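Mucin-like protocadherin (Homo sapiens, PDB 6OAE) probably forms calcium-dependent adhesive complexes with CDHR2 on neighbouring microvilli, and is represented here by its first two cadherin repeats. Local coordinates at residues 136-150 with 171-185. Sequence-based numbering, arbitrary orientation. Where two conformers were deposited one is given.
Sequences LFYTLQEMTAGASDY and ERPNMTFWLLVRDTP. With CA (calcium ion), chain E.
Phe137, Thr139 and Gln141 pair with Arg182, Leu180 and Trp178 through two backbone hydrogen bonds each, an antiparallel ladder whose strand axes approach to 4.5 Å. The Phe137 ring receives Pro185 on one face: Pro185 CA sits 3.6 Å from its centroid, 11° off the normal. Arg182 reaches back, extended, to lay its guanidinium face over Phe137 CB, its plane 18° from the ring, while Arg182 NH2 donates to Pro185 O at 2.8 Å, bonding Arg182 to the loop carrying Pro185. With an alanine at Phe137, Pro185 would probably lose the ring it packs on, though the CB under Arg182 would remain. Trp178 stands on the sheet face of Phe137 and Gln141, and Met143, just past strand 137-142, lays CG over its six-membered ring, 3.4 Å from the centroid. Facing the other way, Val181 CG2 lies over one face of Tyr138, 3.7 Å from its centroid, and Leu140 CD2 over one face of Phe177, 3.8 Å from its centroid. Beyond the ladder Thr144 OG1 accepts a nearly straight bond (173°) from Thr176 N at 3.0 Å. Just after strand 174-182, Asp183 OD2 hydrogen-bonds His193 and binds calcium at 2.3 Å with Asn94, Asn96, Asp129, Asp131 and Asp134, probably tying it to the inter-repeat linker. In the Greek-key cadherin repeat, 137-142 is an outermost strand beside 174-182, which 194-204 flanks in turn; Tyr138 and Leu140 pack on Leu153 of strand 151-155.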
loop_
_atom_site.group_PDB
_atom_site.type_symbol
_atom_site.label_atom_id
_atom_site.label_comp_id
_atom_site.label_asym_id
_atom_site.label_seq_id
_atom_site.Cartn_x
_atom_site.Cartn_y
_atom_site.Cartn_z
ATOM N N LEU A 136 0.737 -0.562 -9.826
ATOM C CA LEU A 136 1.614 0.570 -10.212
ATOM C C LEU A 136 1.599 0.719 -11.743
ATOM O O LEU A 136 1.594 -0.287 -12.443
ATOM C CB LEU A 136 3.019 0.334 -9.646
ATOM C CG LEU A 136 3.074 0.216 -8.121
ATOM C CD1 LEU A 136 4.509 0.202 -7.639
ATOM C CD2 LEU A 136 2.285 1.328 -7.441
ATOM N N PHE A 137 1.578 1.963 -12.188
ATOM C CA PHE A 137 1.433 2.416 -13.586
ATOM C C PHE A 137 2.711 3.160 -13.950
ATOM O O PHE A 137 3.018 4.172 -13.303
ATOM C CB PHE A 137 0.199 3.295 -13.727
ATOM C CG PHE A 137 -1.080 2.515 -13.612
ATOM C CD1 PHE A 137 -1.561 2.108 -12.368
ATOM C CD2 PHE A 137 -1.799 2.169 -14.754
ATOM C CE1 PHE A 137 -2.731 1.366 -12.279
ATOM C CE2 PHE A 137 -2.975 1.435 -14.656
ATOM C CZ PHE A 137 -3.443 1.045 -13.420
ATOM N N TYR A 138 3.413 2.658 -14.961
ATOM C CA TYR A 138 4.746 3.137 -15.380
ATOM C C TYR A 138 4.662 3.815 -16.732
ATOM O O TYR A 138 3.984 3.294 -17.654
ATOM C CB TYR A 138 5.712 1.971 -15.462
ATOM C CG TYR A 138 5.951 1.271 -14.160
ATOM C CD1 TYR A 138 5.124 0.236 -13.739
ATOM C CD2 TYR A 138 7.015 1.637 -13.344
ATOM C CE1 TYR A 138 5.357 -0.417 -12.536
ATOM C CE2 TYR A 138 7.262 0.982 -12.150
ATOM C CZ TYR A 138 6.431 -0.046 -11.744
ATOM O OH TYR A 138 6.653 -0.694 -10.556
ATOM N N THR A 139 5.360 4.934 -16.840
ATOM C CA THR A 139 5.440 5.773 -18.048
ATOM C C THR A 139 6.900 6.035 -18.359
ATOM O O THR A 139 7.643 6.337 -17.416
ATOM C CB THR A 139 4.686 7.090 -17.853
ATOM O OG1 THR A 139 3.357 6.709 -17.498
ATOM C CG2 THR A 139 4.676 7.923 -19.112
ATOM N N LEU A 140 7.278 5.942 -19.638
ATOM C CA LEU A 140 8.640 6.263 -20.120
ATOM C C LEU A 140 8.548 7.546 -20.951
ATOM O O LEU A 140 7.711 7.580 -21.913
ATOM C CB LEU A 140 9.156 5.088 -20.940
ATOM C CG LEU A 140 10.652 5.115 -21.223
ATOM C CD1 LEU A 140 11.444 4.762 -19.972
ATOM C CD2 LEU A 140 10.983 4.165 -22.368
ATOM N N GLN A 141 9.323 8.566 -20.587
ATOM C CA GLN A 141 9.352 9.875 -21.297
ATOM C C GLN A 141 10.780 10.139 -21.779
ATOM O O GLN A 141 11.680 10.158 -20.941
ATOM C CB GLN A 141 8.856 10.971 -20.365
ATOM C CG GLN A 141 8.811 12.345 -21.017
ATOM C CD GLN A 141 8.298 13.426 -20.097
ATOM O OE1 GLN A 141 8.598 14.608 -20.289
ATOM N NE2 GLN A 141 7.518 13.033 -19.091
ATOM N N GLU A 142 10.976 10.327 -23.081
ATOM C CA GLU A 142 12.335 10.595 -23.614
ATOM C C GLU A 142 12.834 11.913 -23.011
ATOM O O GLU A 142 12.039 12.864 -22.883
ATOM C CB GLU A 142 12.399 10.590 -25.140
ATOM C CG GLU A 142 11.558 11.636 -25.821
ATOM C CD GLU A 142 11.659 11.560 -27.329
ATOM O OE1 GLU A 142 11.536 12.612 -27.960
ATOM O OE2 GLU A 142 11.880 10.446 -27.863
ATOM N N MET A 143 14.101 11.914 -22.620
ATOM C CA MET A 143 14.844 13.085 -22.104
ATOM C C MET A 143 15.680 13.651 -23.257
ATOM O O MET A 143 15.754 14.871 -23.375
ATOM C CB MET A 143 15.749 12.668 -20.948
ATOM C CG MET A 143 15.863 13.704 -19.872
ATOM S SD MET A 143 17.381 13.489 -18.932
ATOM C CE MET A 143 18.570 14.181 -20.084
ATOM N N THR A 144 16.289 12.773 -24.062
ATOM C CA THR A 144 17.053 13.123 -25.287
ATOM C C THR A 144 16.140 12.842 -26.494
ATOM O O THR A 144 15.461 11.802 -26.493
ATOM C CB THR A 144 18.418 12.426 -25.248
ATOM O OG1 THR A 144 18.239 11.015 -25.096
ATOM C CG2 THR A 144 19.282 12.944 -24.114
ATOM N N ALA A 145 16.097 13.755 -27.468
ATOM C CA ALA A 145 15.162 13.701 -28.625
ATOM C C ALA A 145 15.428 12.432 -29.452
ATOM O O ALA A 145 16.608 12.109 -29.709
ATOM C CB ALA A 145 15.275 14.954 -29.471
ATOM N N GLY A 146 14.359 11.724 -29.827
ATOM C CA GLY A 146 14.432 10.497 -30.639
ATOM C C GLY A 146 14.558 9.232 -29.802
ATOM O O GLY A 146 14.405 8.175 -30.376
ATOM N N ALA A 147 14.805 9.326 -28.496
ATOM C CA ALA A 147 15.069 8.153 -27.625
ATOM C C ALA A 147 13.897 7.159 -27.679
ATOM O O ALA A 147 14.150 5.933 -27.757
ATOM C CB ALA A 147 15.350 8.605 -26.219
ATOM N N SER A 148 12.658 7.645 -27.651
ATOM C CA SER A 148 11.452 6.780 -27.671
ATOM C C SER A 148 11.301 6.053 -29.018
ATOM O O SER A 148 10.478 5.164 -29.069
ATOM C CB SER A 148 10.208 7.539 -27.323
ATOM O OG SER A 148 9.972 8.553 -28.278
ATOM N N ASP A 149 12.050 6.420 -30.064
ATOM C CA ASP A 149 12.089 5.656 -31.342
ATOM C C ASP A 149 12.707 4.266 -31.093
ATOM O O ASP A 149 12.384 3.346 -31.836
ATOM C CB ASP A 149 12.896 6.365 -32.436
ATOM C CG ASP A 149 12.443 7.778 -32.805
ATOM O OD1 ASP A 149 11.339 8.185 -32.390
ATOM O OD2 ASP A 149 13.222 8.465 -33.526
ATOM N N TYR A 150 13.549 4.105 -30.065
ATOM C CA TYR A 150 14.364 2.885 -29.875
ATOM C C TYR A 150 13.839 1.960 -28.785
ATOM O O TYR A 150 14.074 0.780 -28.927
ATOM C CB TYR A 150 15.794 3.269 -29.531
ATOM C CG TYR A 150 16.479 3.974 -30.668
ATOM C CD1 TYR A 150 16.387 5.349 -30.794
ATOM C CD2 TYR A 150 17.189 3.270 -31.632
ATOM C CE1 TYR A 150 17.009 6.021 -31.833
ATOM C CE2 TYR A 150 17.824 3.931 -32.680
ATOM C CZ TYR A 150 17.731 5.311 -32.780
ATOM O OH TYR A 150 18.334 5.989 -33.809
ATOM N N GLU A 171 25.182 7.117 -34.737
ATOM C CA GLU A 171 24.062 8.069 -34.839
ATOM C C GLU A 171 23.593 8.440 -33.432
ATOM O O GLU A 171 23.412 9.643 -33.163
ATOM C CB GLU A 171 22.983 7.429 -35.700
ATOM C CG GLU A 171 21.793 8.313 -35.910
ATOM C CD GLU A 171 20.786 7.761 -36.892
ATOM O OE1 GLU A 171 19.649 8.272 -36.912
ATOM O OE2 GLU A 171 21.145 6.854 -37.637
ATOM N N ARG A 172 23.420 7.457 -32.548
ATOM C CA ARG A 172 22.835 7.728 -31.204
ATOM C C ARG A 172 23.409 6.751 -30.180
ATOM O O ARG A 172 22.817 5.710 -29.911
ATOM C CB ARG A 172 21.313 7.698 -31.328
ATOM C CG ARG A 172 20.612 8.323 -30.137
ATOM C CD ARG A 172 19.137 8.502 -30.382
ATOM N NE ARG A 172 18.860 9.745 -31.085
ATOM C CZ ARG A 172 18.609 9.881 -32.392
ATOM N NH1 ARG A 172 18.377 11.091 -32.872
ATOM N NH2 ARG A 172 18.589 8.841 -33.216
ATOM N N PRO A 173 24.591 7.048 -29.605
ATOM C CA PRO A 173 25.209 6.163 -28.620
ATOM C C PRO A 173 24.617 6.285 -27.213
ATOM O O PRO A 173 24.868 5.396 -26.440
ATOM C CB PRO A 173 26.656 6.638 -28.575
ATOM C CG PRO A 173 26.534 8.128 -28.865
ATOM C CD PRO A 173 25.413 8.239 -29.872
ATOM N N ASN A 174 23.904 7.383 -26.929
ATOM C CA ASN A 174 23.296 7.672 -25.594
ATOM C C ASN A 174 21.819 7.994 -25.782
ATOM O O ASN A 174 21.496 8.829 -26.663
ATOM C CB ASN A 174 23.979 8.823 -24.838
ATOM C CG ASN A 174 23.250 9.236 -23.565
ATOM O OD1 ASN A 174 22.142 9.786 -23.609
ATOM N ND2 ASN A 174 23.868 8.990 -22.421
ATOM N N MET A 175 20.958 7.354 -24.985
ATOM C CA MET A 175 19.496 7.617 -24.936
ATOM C C MET A 175 19.128 7.723 -23.455
ATOM O O MET A 175 19.415 6.768 -22.709
ATOM C CB MET A 175 18.677 6.508 -25.601
ATOM C CG MET A 175 18.596 6.657 -27.113
ATOM S SD MET A 175 18.758 5.138 -28.060
ATOM C CE MET A 175 20.340 4.555 -27.471
ATOM N N THR A 176 18.537 8.839 -23.038
ATOM C CA THR A 176 18.124 9.029 -21.629
ATOM C C THR A 176 16.610 9.184 -21.559
ATOM O O THR A 176 16.015 9.856 -22.434
ATOM C CB THR A 176 18.895 10.169 -20.966
ATOM O OG1 THR A 176 20.273 9.818 -21.068
ATOM C CG2 THR A 176 18.530 10.349 -19.512
ATOM N N PHE A 177 16.028 8.572 -20.531
ATOM C CA PHE A 177 14.578 8.557 -20.261
ATOM C C PHE A 177 14.301 8.953 -18.821
ATOM O O PHE A 177 15.125 8.657 -17.947
ATOM C CB PHE A 177 14.006 7.159 -20.444
ATOM C CG PHE A 177 14.078 6.637 -21.849
ATOM C CD1 PHE A 177 13.134 7.010 -22.783
ATOM C CD2 PHE A 177 15.077 5.759 -22.222
ATOM C CE1 PHE A 177 13.187 6.511 -24.080
ATOM C CE2 PHE A 177 15.141 5.276 -23.523
ATOM C CZ PHE A 177 14.192 5.654 -24.451
ATOM N N TRP A 178 13.169 9.609 -18.627
ATOM C CA TRP A 178 12.482 9.713 -17.323
ATOM C C TRP A 178 11.574 8.490 -17.223
ATOM O O TRP A 178 10.799 8.238 -18.187
ATOM C CB TRP A 178 11.662 10.990 -17.190
ATOM C CG TRP A 178 12.457 12.211 -16.869
ATOM C CD1 TRP A 178 13.143 12.465 -15.716
ATOM C CD2 TRP A 178 12.615 13.372 -17.708
ATOM N NE1 TRP A 178 13.734 13.701 -15.785
ATOM C CE2 TRP A 178 13.426 14.283 -16.994
ATOM C CE3 TRP A 178 12.160 13.726 -18.989
ATOM C CZ2 TRP A 178 13.790 15.527 -17.527
ATOM C CZ3 TRP A 178 12.521 14.952 -19.513
ATOM C CH2 TRP A 178 13.327 15.842 -18.791
ATOM N N LEU A 179 11.692 7.757 -16.138
ATOM C CA LEU A 179 10.768 6.668 -15.779
ATOM C C LEU A 179 9.890 7.187 -14.645
ATOM O O LEU A 179 10.450 7.541 -13.598
ATOM C CB LEU A 179 11.569 5.438 -15.361
ATOM C CG LEU A 179 10.732 4.205 -15.034
ATOM C CD1 LEU A 179 9.911 3.732 -16.223
ATOM C CD2 LEU A 179 11.631 3.109 -14.537
ATOM N N LEU A 180 8.582 7.253 -14.871
ATOM C CA LEU A 180 7.596 7.699 -13.857
ATOM C C LEU A 180 6.823 6.490 -13.381
ATOM O O LEU A 180 6.538 5.602 -14.195
ATOM C CB LEU A 180 6.613 8.703 -14.454
ATOM C CG LEU A 180 7.223 9.851 -15.245
ATOM C CD1 LEU A 180 6.122 10.772 -15.752
ATOM C CD2 LEU A 180 8.216 10.619 -14.403
ATOM N N VAL A 181 6.454 6.477 -12.110
ATOM C CA VAL A 181 5.512 5.450 -11.617
ATOM C C VAL A 181 4.462 6.190 -10.799
ATOM O O VAL A 181 4.845 7.145 -10.096
ATOM C CB VAL A 181 6.221 4.339 -10.818
ATOM C CG1 VAL A 181 6.898 4.862 -9.548
ATOM C CG2 VAL A 181 5.264 3.206 -10.506
ATOM N N ARG A 182 3.204 5.780 -10.909
ATOM C CA ARG A 182 2.118 6.291 -10.037
ATOM C C ARG A 182 1.359 5.076 -9.513
ATOM O O ARG A 182 1.440 3.992 -10.155
ATOM C CB ARG A 182 1.236 7.316 -10.765
ATOM C CG ARG A 182 0.498 6.765 -11.967
ATOM C CD ARG A 182 -0.560 7.674 -12.582
ATOM N NE ARG A 182 -1.249 6.925 -13.633
ATOM C CZ ARG A 182 -0.848 6.802 -14.906
ATOM N NH1 ARG A 182 0.251 7.394 -15.355
ATOM N NH2 ARG A 182 -1.569 6.083 -15.746
ATOM N N ASP A 183 0.636 5.249 -8.400
ATOM C CA ASP A 183 -0.095 4.142 -7.728
ATOM C C ASP A 183 -1.599 4.221 -8.034
ATOM O O ASP A 183 -2.359 3.603 -7.308
ATOM C CB ASP A 183 0.202 4.146 -6.232
ATOM C CG ASP A 183 -0.102 5.446 -5.508
ATOM O OD1 ASP A 183 -0.672 6.390 -6.134
ATOM O OD2 ASP A 183 0.266 5.508 -4.321
ATOM N N THR A 184 -2.002 4.967 -9.067
ATOM C CA THR A 184 -3.408 5.091 -9.523
ATOM C C THR A 184 -3.457 4.993 -11.042
ATOM O O THR A 184 -2.535 5.425 -11.729
ATOM C CB THR A 184 -4.037 6.403 -9.040
ATOM O OG1 THR A 184 -3.331 7.510 -9.621
ATOM C CG2 THR A 184 -4.058 6.484 -7.530
ATOM N N PRO A 185 -4.530 4.434 -11.628
ATOM C CA PRO A 185 -4.653 4.404 -13.080
ATOM C C PRO A 185 -4.723 5.822 -13.668
ATOM O O PRO A 185 -4.180 6.030 -14.723
ATOM C CB PRO A 185 -5.980 3.681 -13.356
ATOM C CG PRO A 185 -6.410 3.087 -12.048
ATOM C CD PRO A 185 -5.662 3.792 -10.943
HETATM CA CA CA E . 0.208 3.917 -2.625
HETATM O O HOH W 1 3.493 6.714 -14.722
#